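Local coordinates for maltose-binding protein MalE1 (Thermotoga maritima, PDB 6DTU) that binds maltotetraose and probably serves as the solute-binding protein of a maltose or maltodextrin uptake system, at residues A110-D118 with I241-P249; M127-K135 with L195-I204. One frame throughout, in Å; residues are numbered along the deposited sequence. Where two conformers were deposited one is given.

Contact 1 lies at one edge of a four-stranded mixed sheet, where strand 243-246 is an outermost strand and pairs with strand 112-116. Contact 2 joins helix 127-140, which follows strand 112-116 in the chain, to the end of helix 187-201. Their centres lie about 16 Å apart, and the two touch where P249 and L113 meet L130. Contact 1 is partly buried, with K117 and D242 at its solvent side, and it is held mostly by backbone hydrogen bonds. Contact 2 is farther from the chain's centre but more buried. It has no backbone bond between its segments; apolar side chains fill its buried side and a charged network its outer side.

Contact 1: A110-D118 with I241-P249; sequences AIALIYNKD and IDYGVAPIP
Y115 lies across G244 where strands 112-116 and 243-246 run antiparallel at the edge of a four-stranded sheet. The Y115 ring starts from a CG set between the backbone N and the carbonyl carbon (chi1 61°), which turns it over the neighbouring strand. Beyond CB, CG stays near G244 O. CD2 comes 3.4 Å from G244 O, CE2 3.4 Å from G244 C, and CZ lies by G244 CA. G244 CA sits over one ring face, 3.9 Å from the centroid, a CH-pi contact. At the tip, OH meets a water, and that water donates to V245 O. A CB on G244 would run into this ring. An alanine in place of Y115 is likely to uncover G244 and leave that water without its hydroxyl partner.

Backbone bonds set the register. Y115 and G244 pair twice, with Y115 O taking G244 N at 2.8 Å. L113 and A246 pair twice, and K117 N reaches D242 O at 2.8 Å. L113 CD2 packs on P249 CD at 4.1 Å. K117 NZ and D242 OD1 stay 4.3 Å apart and are linked by a water, weakly on the lysine side. The pairing rests on main-chain bonds, with charge attraction probably secondary.

Contact 2: M127-K135 with L195-I204; sequences MDELIEIAK and LLKRLVDEGI
Two helices of the solute-binding fold, 127-140 and 187-201, pack here side by side; their short segments run nearly parallel, 18° apart. I131 is the central side chain. Its CG1 packs on L199 CD2 at 3.8 Å, while CD1 lies over the centre of one face of the R198 guanidinium, 3.5 Å from R198 CZ. With CG1 beside the backbone N (chi1 -70°), CG2 is anti to that N and turns to E202 OE1 and I204 CD1.

I204 follows the Schellman motif that ends helix 187-201, in which G203 has positive phi. Its CG2 meets A134 CB at 3.9 Å, and its CD1 lies by K135 CG; with two conformers deposited, that closeness is doubtful. M127 CE reaches L199 CD2 at the other end. F148 and F161 add to this apolar side.

The charged groups form one network. R198 grips D128 OD1 end-on with both NH1, 3.2 Å from OD1, and NH2; the oxygen lies in the guanidinium plane, but the carboxylate is turned 59° from it. R198 NE donates to E202 OE2 at 2.8 Å, just past the end of its helix. K135 NZ meets E202 OE1 at 2.9 Å from above the carboxylate plane. E202 therefore links two cations. These bonds hold the guanidinium's rotation, keeping its face against I131 and tying the charged side to the apolar one.

Contact 1: A110-D118 with I241-P249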
loop_
_atom_site.group_PDB
_atom_site.type_symbol
_atom_site.label_atom_id
_atom_site.label_comp_id
_atom_site.label_asym_id
_atom_site.label_seq_id
_atom_site.Cartn_x
_atom_site.Cartn_y
_atom_site.Cartn_z
ATOM N N ALA A 110 4.017 5.223 -0.348
ATOM C CA ALA A 110 4.750 4.398 -1.300
ATOM C C ALA A 110 5.846 3.693 -0.527
ATOM O O ALA A 110 6.356 4.225 0.464
ATOM C CB ALA A 110 5.397 5.252 -2.394
ATOM N N ILE A 111 6.195 2.487 -0.985
ATOM C CA ILE A 111 7.308 1.783 -0.349
ATOM C C ILE A 111 8.624 2.485 -0.679
ATOM O O ILE A 111 8.730 3.251 -1.639
ATOM C CB ILE A 111 7.355 0.279 -0.678
ATOM C CG1 ILE A 111 7.541 0.008 -2.169
ATOM C CG2 ILE A 111 6.050 -0.395 -0.224
ATOM C CD1 ILE A 111 7.389 -1.490 -2.537
ATOM N N ALA A 112 9.622 2.247 0.169
ATOM C CA ALA A 112 10.924 2.890 0.094
ATOM C C ALA A 112 11.943 1.974 0.753
ATOM O O ALA A 112 11.603 0.916 1.299
ATOM C CB ALA A 112 10.915 4.261 0.788
ATOM N N LEU A 113 13.211 2.357 0.685
ATOM C CA LEU A 113 14.225 1.636 1.439
ATOM C C LEU A 113 14.167 2.109 2.882
ATOM O O LEU A 113 14.308 3.302 3.163
ATOM C CB LEU A 113 15.615 1.880 0.870
ATOM C CG LEU A 113 16.768 1.130 1.514
ATOM C CD1 LEU A 113 16.743 -0.317 1.090
ATOM C CD2 LEU A 113 18.063 1.808 1.063
ATOM N N ILE A 114 13.897 1.182 3.794
ATOM C CA ILE A 114 13.974 1.429 5.225
ATOM C C ILE A 114 15.195 0.679 5.720
ATOM O O ILE A 114 15.359 -0.509 5.426
ATOM C CB ILE A 114 12.712 0.938 5.951
ATOM C CG1 ILE A 114 11.481 1.606 5.353
ATOM C CG2 ILE A 114 12.810 1.261 7.454
ATOM C CD1 ILE A 114 10.215 1.046 5.911
ATOM N N TYR A 115 16.083 1.370 6.418
ATOM C CA TYR A 115 17.345 0.746 6.780
ATOM C C TYR A 115 17.685 0.978 8.246
ATOM O O TYR A 115 17.326 2.001 8.836
ATOM C CB TYR A 115 18.485 1.208 5.844
ATOM C CG TYR A 115 18.732 2.711 5.897
ATOM C CD1 TYR A 115 19.770 3.231 6.664
ATOM C CD2 TYR A 115 17.902 3.607 5.212
ATOM C CE1 TYR A 115 19.996 4.599 6.732
ATOM C CE2 TYR A 115 18.124 4.985 5.264
ATOM C CZ TYR A 115 19.182 5.472 6.032
ATOM O OH TYR A 115 19.420 6.836 6.116
ATOM N N ASN A 116 18.337 -0.015 8.853
ATOM C CA ASN A 116 18.755 0.041 10.253
ATOM C C ASN A 116 20.148 0.664 10.330
ATOM O O ASN A 116 21.125 0.073 9.856
ATOM C CB ASN A 116 18.747 -1.369 10.845
ATOM C CG ASN A 116 19.040 -1.395 12.338
ATOM O OD1 ASN A 116 19.752 -0.547 12.862
ATOM N ND2 ASN A 116 18.483 -2.385 13.024
ATOM N N LYS A 117 20.242 1.843 10.956
ATOM C CA LYS A 117 21.494 2.593 10.953
ATOM C C LYS A 117 22.586 1.915 11.763
ATOM O O LYS A 117 23.765 2.249 11.592
ATOM C CB LYS A 117 21.268 4.020 11.452
ATOM C CG LYS A 117 20.437 4.885 10.501
ATOM C CD LYS A 117 20.144 6.255 11.101
ATOM C CE LYS A 117 19.294 7.107 10.160
ATOM N NZ LYS A 117 18.892 8.401 10.799
ATOM N N ASP A 118 22.234 0.976 12.642
ATOM C CA ASP A 118 23.268 0.236 13.350
ATOM C C ASP A 118 24.098 -0.592 12.387
ATOM O O ASP A 118 25.301 -0.780 12.598
ATOM C CB ASP A 118 22.640 -0.694 14.382
ATOM C CG ASP A 118 22.152 0.036 15.608
ATOM O OD1 ASP A 118 22.594 1.172 15.826
ATOM O OD2 ASP A 118 21.319 -0.530 16.335
ATOM N N ILE A 241 14.286 0.629 17.021
ATOM C CA ILE A 241 15.172 0.581 15.859
ATOM C C ILE A 241 15.551 1.999 15.461
ATOM O O ILE A 241 14.683 2.867 15.315
ATOM C CB ILE A 241 14.491 -0.147 14.684
ATOM C CG1 ILE A 241 14.060 -1.544 15.105
ATOM C CG2 ILE A 241 15.421 -0.202 13.456
ATOM C CD1 ILE A 241 15.231 -2.435 15.482
ATOM N N ASP A 242 16.849 2.234 15.272
ATOM C CA ASP A 242 17.353 3.497 14.742
ATOM C C ASP A 242 17.359 3.373 13.222
ATOM O O ASP A 242 18.369 3.058 12.594
ATOM C CB ASP A 242 18.745 3.763 15.310
ATOM C CG ASP A 242 19.310 5.112 14.912
ATOM O OD1 ASP A 242 18.567 5.943 14.356
ATOM O OD2 ASP A 242 20.506 5.350 15.193
ATOM N N TYR A 243 16.201 3.638 12.622
ATOM C CA TYR A 243 16.000 3.445 11.194
ATOM C C TYR A 243 16.068 4.769 10.435
ATOM O O TYR A 243 15.851 5.856 10.984
ATOM C CB TYR A 243 14.628 2.806 10.934
ATOM C CG TYR A 243 13.522 3.758 11.302
ATOM C CD1 TYR A 243 12.970 4.606 10.357
ATOM C CD2 TYR A 243 13.079 3.853 12.607
ATOM C CE1 TYR A 243 11.994 5.520 10.706
ATOM C CE2 TYR A 243 12.100 4.740 12.962
ATOM C CZ TYR A 243 11.559 5.576 12.009
ATOM O OH TYR A 243 10.588 6.478 12.382
ATOM N N GLY A 244 16.355 4.650 9.134
ATOM C CA GLY A 244 16.189 5.745 8.203
ATOM C C GLY A 244 15.296 5.320 7.046
ATOM O O GLY A 244 14.995 4.134 6.867
ATOM N N VAL A 245 14.838 6.316 6.286
ATOM C CA VAL A 245 14.028 6.100 5.089
ATOM C C VAL A 245 14.701 6.805 3.917
ATOM O O VAL A 245 15.073 7.978 4.024
ATOM C CB VAL A 245 12.583 6.605 5.267
ATOM C CG1 VAL A 245 11.765 6.323 3.996
ATOM C CG2 VAL A 245 11.930 5.980 6.505
ATOM N N ALA A 246 14.850 6.098 2.803
ATOM C CA ALA A 246 15.475 6.629 1.602
ATOM C C ALA A 246 14.771 6.044 0.389
ATOM O O ALA A 246 14.137 4.988 0.485
ATOM C CB ALA A 246 16.962 6.246 1.568
ATOM N N PRO A 247 14.849 6.702 -0.762
ATOM C CA PRO A 247 14.333 6.066 -1.977
ATOM C C PRO A 247 15.020 4.730 -2.230
ATOM O O PRO A 247 16.171 4.513 -1.838
ATOM C CB PRO A 247 14.654 7.080 -3.077
ATOM C CG PRO A 247 14.755 8.382 -2.361
ATOM C CD PRO A 247 15.320 8.078 -1.015
ATOM N N ILE A 248 14.290 3.830 -2.881
ATOM C CA ILE A 248 14.895 2.561 -3.284
ATOM C C ILE A 248 16.092 2.874 -4.164
ATOM O O ILE A 248 16.024 3.811 -4.988
ATOM C CB ILE A 248 13.877 1.686 -4.026
ATOM C CG1 ILE A 248 12.674 1.393 -3.122
ATOM C CG2 ILE A 248 14.527 0.392 -4.553
ATOM C CD1 ILE A 248 11.476 0.807 -3.875
ATOM N N PRO A 249 17.227 2.203 -3.989
ATOM C CA PRO A 249 18.400 2.526 -4.805
ATOM C C PRO A 249 18.083 2.372 -6.286
ATOM O O PRO A 249 17.263 1.537 -6.676
ATOM C CB PRO A 249 19.437 1.503 -4.335
ATOM C CG PRO A 249 19.018 1.186 -2.899
ATOM C CD PRO A 249 17.524 1.218 -2.933
HETATM O O HOH W 1 18.141 8.229 4.532
HETATM O O HOH W 2 18.723 0.257 15.461
HETATM O O HOH W 3 19.562 8.565 14.044
#

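Contact 2: M127-K135 with L195-I204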
loop_
_atom_site.group_PDB
_atom_site.type_symbol
_atom_site.label_atom_id
_atom_site.label_comp_id
_atom_site.label_asym_id
_atom_site.label_seq_id
_atom_site.Cartn_x
_atom_site.Cartn_y
_atom_site.Cartn_z
ATOM N N MET A 127 21.503 -0.235 -6.580
ATOM C CA MET A 127 21.222 -1.632 -6.261
ATOM C C MET A 127 22.506 -2.451 -6.230
ATOM O O MET A 127 22.631 -3.379 -5.426
ATOM C CB MET A 127 20.200 -2.207 -7.248
ATOM C CG MET A 127 18.733 -1.751 -7.017
ATOM S SD MET A 127 18.040 -2.188 -5.388
ATOM C CE MET A 127 18.130 -3.988 -5.388
ATOM N N ASP A 128 23.477 -2.108 -7.075
ATOM C CA ASP A 128 24.776 -2.773 -7.009
ATOM C C ASP A 128 25.429 -2.567 -5.650
ATOM O O ASP A 128 25.995 -3.504 -5.073
ATOM C CB ASP A 128 25.701 -2.289 -8.130
ATOM C CG ASP A 128 25.340 -2.879 -9.488
ATOM O OD1 ASP A 128 24.797 -3.998 -9.528
ATOM O OD2 ASP A 128 25.657 -2.261 -10.520
ATOM N N GLU A 129 25.341 -1.346 -5.115
ATOM C CA GLU A 129 25.857 -1.077 -3.778
ATOM C C GLU A 129 25.028 -1.792 -2.718
ATOM O O GLU A 129 25.580 -2.358 -1.766
ATOM C CB GLU A 129 25.844 0.432 -3.544
ATOM C CG GLU A 129 26.656 0.937 -2.370
ATOM C CD GLU A 129 26.328 2.384 -2.031
ATOM O OE1 GLU A 129 25.787 3.090 -2.912
ATOM O OE2 GLU A 129 26.609 2.812 -0.888
ATOM N N LEU A 130 23.701 -1.805 -2.879
ATOM C CA LEU A 130 22.865 -2.512 -1.918
ATOM C C LEU A 130 23.206 -3.996 -1.890
ATOM O O LEU A 130 23.313 -4.594 -0.813
ATOM C CB LEU A 130 21.375 -2.260 -2.205
ATOM C CG LEU A 130 20.332 -2.976 -1.329
ATOM C CD1 LEU A 130 19.065 -2.152 -1.217
ATOM C CD2 LEU A 130 19.970 -4.373 -1.853
ATOM N N ILE A 131 23.434 -4.596 -3.061
ATOM C CA ILE A 131 23.770 -6.017 -3.120
ATOM C C ILE A 131 25.070 -6.307 -2.378
ATOM O O ILE A 131 25.161 -7.279 -1.622
ATOM C CB ILE A 131 23.811 -6.509 -4.577
ATOM C CG1 ILE A 131 22.395 -6.535 -5.148
ATOM C CG2 ILE A 131 24.460 -7.880 -4.651
ATOM C CD1 ILE A 131 22.346 -6.672 -6.657
ATOM N N GLU A 132 26.091 -5.466 -2.578
ATOM C CA GLU A 132 27.374 -5.664 -1.904
ATOM C C GLU A 132 27.222 -5.525 -0.393
ATOM O O GLU A 132 27.726 -6.350 0.376
ATOM C CB GLU A 132 28.381 -4.643 -2.426
ATOM C CG GLU A 132 29.701 -4.600 -1.660
ATOM C CD GLU A 132 30.865 -4.216 -2.560
ATOM O OE1 GLU A 132 30.837 -3.102 -3.116
ATOM O OE2 GLU A 132 31.783 -5.043 -2.752
ATOM N N ILE A 133 26.523 -4.481 0.046
ATOM C CA ILE A 133 26.334 -4.253 1.479
ATOM C C ILE A 133 25.572 -5.408 2.115
ATOM O O ILE A 133 25.904 -5.855 3.217
ATOM C CB ILE A 133 25.645 -2.895 1.713
ATOM C CG1 ILE A 133 26.586 -1.769 1.302
ATOM C CG2 ILE A 133 25.251 -2.706 3.163
ATOM C CD1 ILE A 133 25.906 -0.428 1.235
ATOM N N ALA A 134 24.527 -5.893 1.447
ATOM C CA ALA A 134 23.755 -7.008 1.984
ATOM C C ALA A 134 24.598 -8.271 2.080
ATOM O O ALA A 134 24.523 -9.002 3.075
ATOM C CB ALA A 134 22.529 -7.249 1.116
ATOM N N LYS A 135 25.385 -8.561 1.041
ATOM C CA LYS A 135 26.275 -9.718 1.093
ATOM C C LYS A 135 27.247 -9.598 2.258
ATOM O O LYS A 135 27.488 -10.572 2.982
ATOM C CB LYS A 135 27.065 -9.834 -0.206
ATOM C CG LYS A 135 26.285 -10.304 -1.402
ATOM C CD LYS A 135 27.158 -10.353 -2.663
ATOM C CE LYS A 135 26.385 -10.893 -3.857
ATOM N NZ LYS A 135 27.198 -10.802 -5.107
ATOM N N LEU A 195 15.939 -8.659 -12.399
ATOM C CA LEU A 195 16.633 -8.130 -11.227
ATOM C C LEU A 195 16.197 -8.863 -9.956
ATOM O O LEU A 195 17.045 -9.249 -9.143
ATOM C CB LEU A 195 16.414 -6.620 -11.122
ATOM C CG LEU A 195 17.014 -5.915 -9.896
ATOM C CD1 LEU A 195 18.527 -6.033 -9.917
ATOM C CD2 LEU A 195 16.574 -4.454 -9.804
ATOM N N LEU A 196 14.890 -9.111 -9.787
ATOM C CA LEU A 196 14.442 -9.917 -8.654
ATOM C C LEU A 196 15.117 -11.278 -8.664
ATOM O O LEU A 196 15.609 -11.744 -7.627
ATOM C CB LEU A 196 12.918 -10.084 -8.693
ATOM C CG LEU A 196 12.323 -11.137 -7.747
ATOM C CD1 LEU A 196 12.622 -10.740 -6.308
ATOM C CD2 LEU A 196 10.839 -11.279 -7.997
ATOM N N LYS A 197 15.191 -11.911 -9.835
ATOM C CA LYS A 197 15.811 -13.232 -9.890
ATOM C C LYS A 197 17.296 -13.163 -9.554
ATOM O O LYS A 197 17.823 -14.053 -8.875
ATOM C CB LYS A 197 15.573 -13.896 -11.248
ATOM C CG LYS A 197 16.068 -15.333 -11.266
ATOM C CD LYS A 197 15.604 -16.123 -12.469
ATOM C CE LYS A 197 15.900 -17.595 -12.237
ATOM N NZ LYS A 197 14.794 -18.241 -11.463
ATOM N N ARG A 198 17.973 -12.090 -9.973
ATOM C CA ARG A 198 19.369 -11.896 -9.597
ATOM C C ARG A 198 19.526 -11.837 -8.080
ATOM O O ARG A 198 20.418 -12.472 -7.514
ATOM C CB ARG A 198 19.909 -10.621 -10.248
ATOM C CG ARG A 198 21.382 -10.360 -9.936
ATOM C CD ARG A 198 21.829 -8.975 -10.390
ATOM N NE ARG A 198 23.108 -8.596 -9.795
ATOM C CZ ARG A 198 23.592 -7.357 -9.808
ATOM N NH1 ARG A 198 22.892 -6.381 -10.369
ATOM N NH2 ARG A 198 24.764 -7.082 -9.243
ATOM N N LEU A 199 18.640 -11.108 -7.399
ATOM C CA LEU A 199 18.705 -11.027 -5.943
ATOM C C LEU A 199 18.561 -12.403 -5.292
ATOM O O LEU A 199 19.254 -12.714 -4.312
ATOM C CB LEU A 199 17.610 -10.092 -5.429
ATOM C CG LEU A 199 17.602 -8.633 -5.878
ATOM C CD1 LEU A 199 16.502 -7.896 -5.134
ATOM C CD2 LEU A 199 18.963 -7.976 -5.649
ATOM N N VAL A 200 17.666 -13.238 -5.823
ATOM C CA VAL A 200 17.502 -14.589 -5.300
ATOM C C VAL A 200 18.719 -15.436 -5.643
ATOM O O VAL A 200 19.260 -16.148 -4.784
ATOM C CB VAL A 200 16.207 -15.210 -5.860
ATOM C CG1 VAL A 200 16.065 -16.654 -5.401
ATOM C CG2 VAL A 200 15.000 -14.382 -5.422
ATOM N N ASP A 201 19.171 -15.363 -6.900
ATOM C CA ASP A 201 20.288 -16.191 -7.353
ATOM C C ASP A 201 21.562 -15.850 -6.606
ATOM O O ASP A 201 22.385 -16.731 -6.332
ATOM C CB ASP A 201 20.535 -16.000 -8.850
ATOM C CG ASP A 201 19.481 -16.658 -9.717
ATOM O OD1 ASP A 201 18.678 -17.471 -9.203
ATOM O OD2 ASP A 201 19.490 -16.385 -10.937
ATOM N N GLU A 202 21.772 -14.577 -6.311
ATOM C CA GLU A 202 22.963 -14.194 -5.573
ATOM C C GLU A 202 22.813 -14.363 -4.067
ATOM O O GLU A 202 23.741 -14.011 -3.334
ATOM C CB GLU A 202 23.396 -12.776 -5.948
ATOM C CG GLU A 202 23.793 -12.657 -7.408
ATOM C CD GLU A 202 24.394 -11.315 -7.761
ATOM O OE1 GLU A 202 24.871 -10.601 -6.853
ATOM O OE2 GLU A 202 24.381 -10.973 -8.962
ATOM N N GLY A 203 21.676 -14.881 -3.592
ATOM C CA GLY A 203 21.492 -15.195 -2.185
ATOM C C GLY A 203 21.095 -14.034 -1.298
ATOM O O GLY A 203 21.086 -14.186 -0.069
ATOM N N ILE A 204 20.774 -12.882 -1.885
ATOM C CA ILE A 204 20.348 -11.699 -1.134
ATOM C C ILE A 204 18.925 -11.874 -0.625
ATOM O O ILE A 204 18.555 -11.363 0.441
ATOM C CB ILE A 204 20.447 -10.467 -2.057
ATOM C CG1 ILE A 204 21.831 -10.381 -2.691
ATOM C CG2 ILE A 204 20.091 -9.172 -1.318
ATOM C CD1 ILE A 204 22.912 -10.217 -1.680
#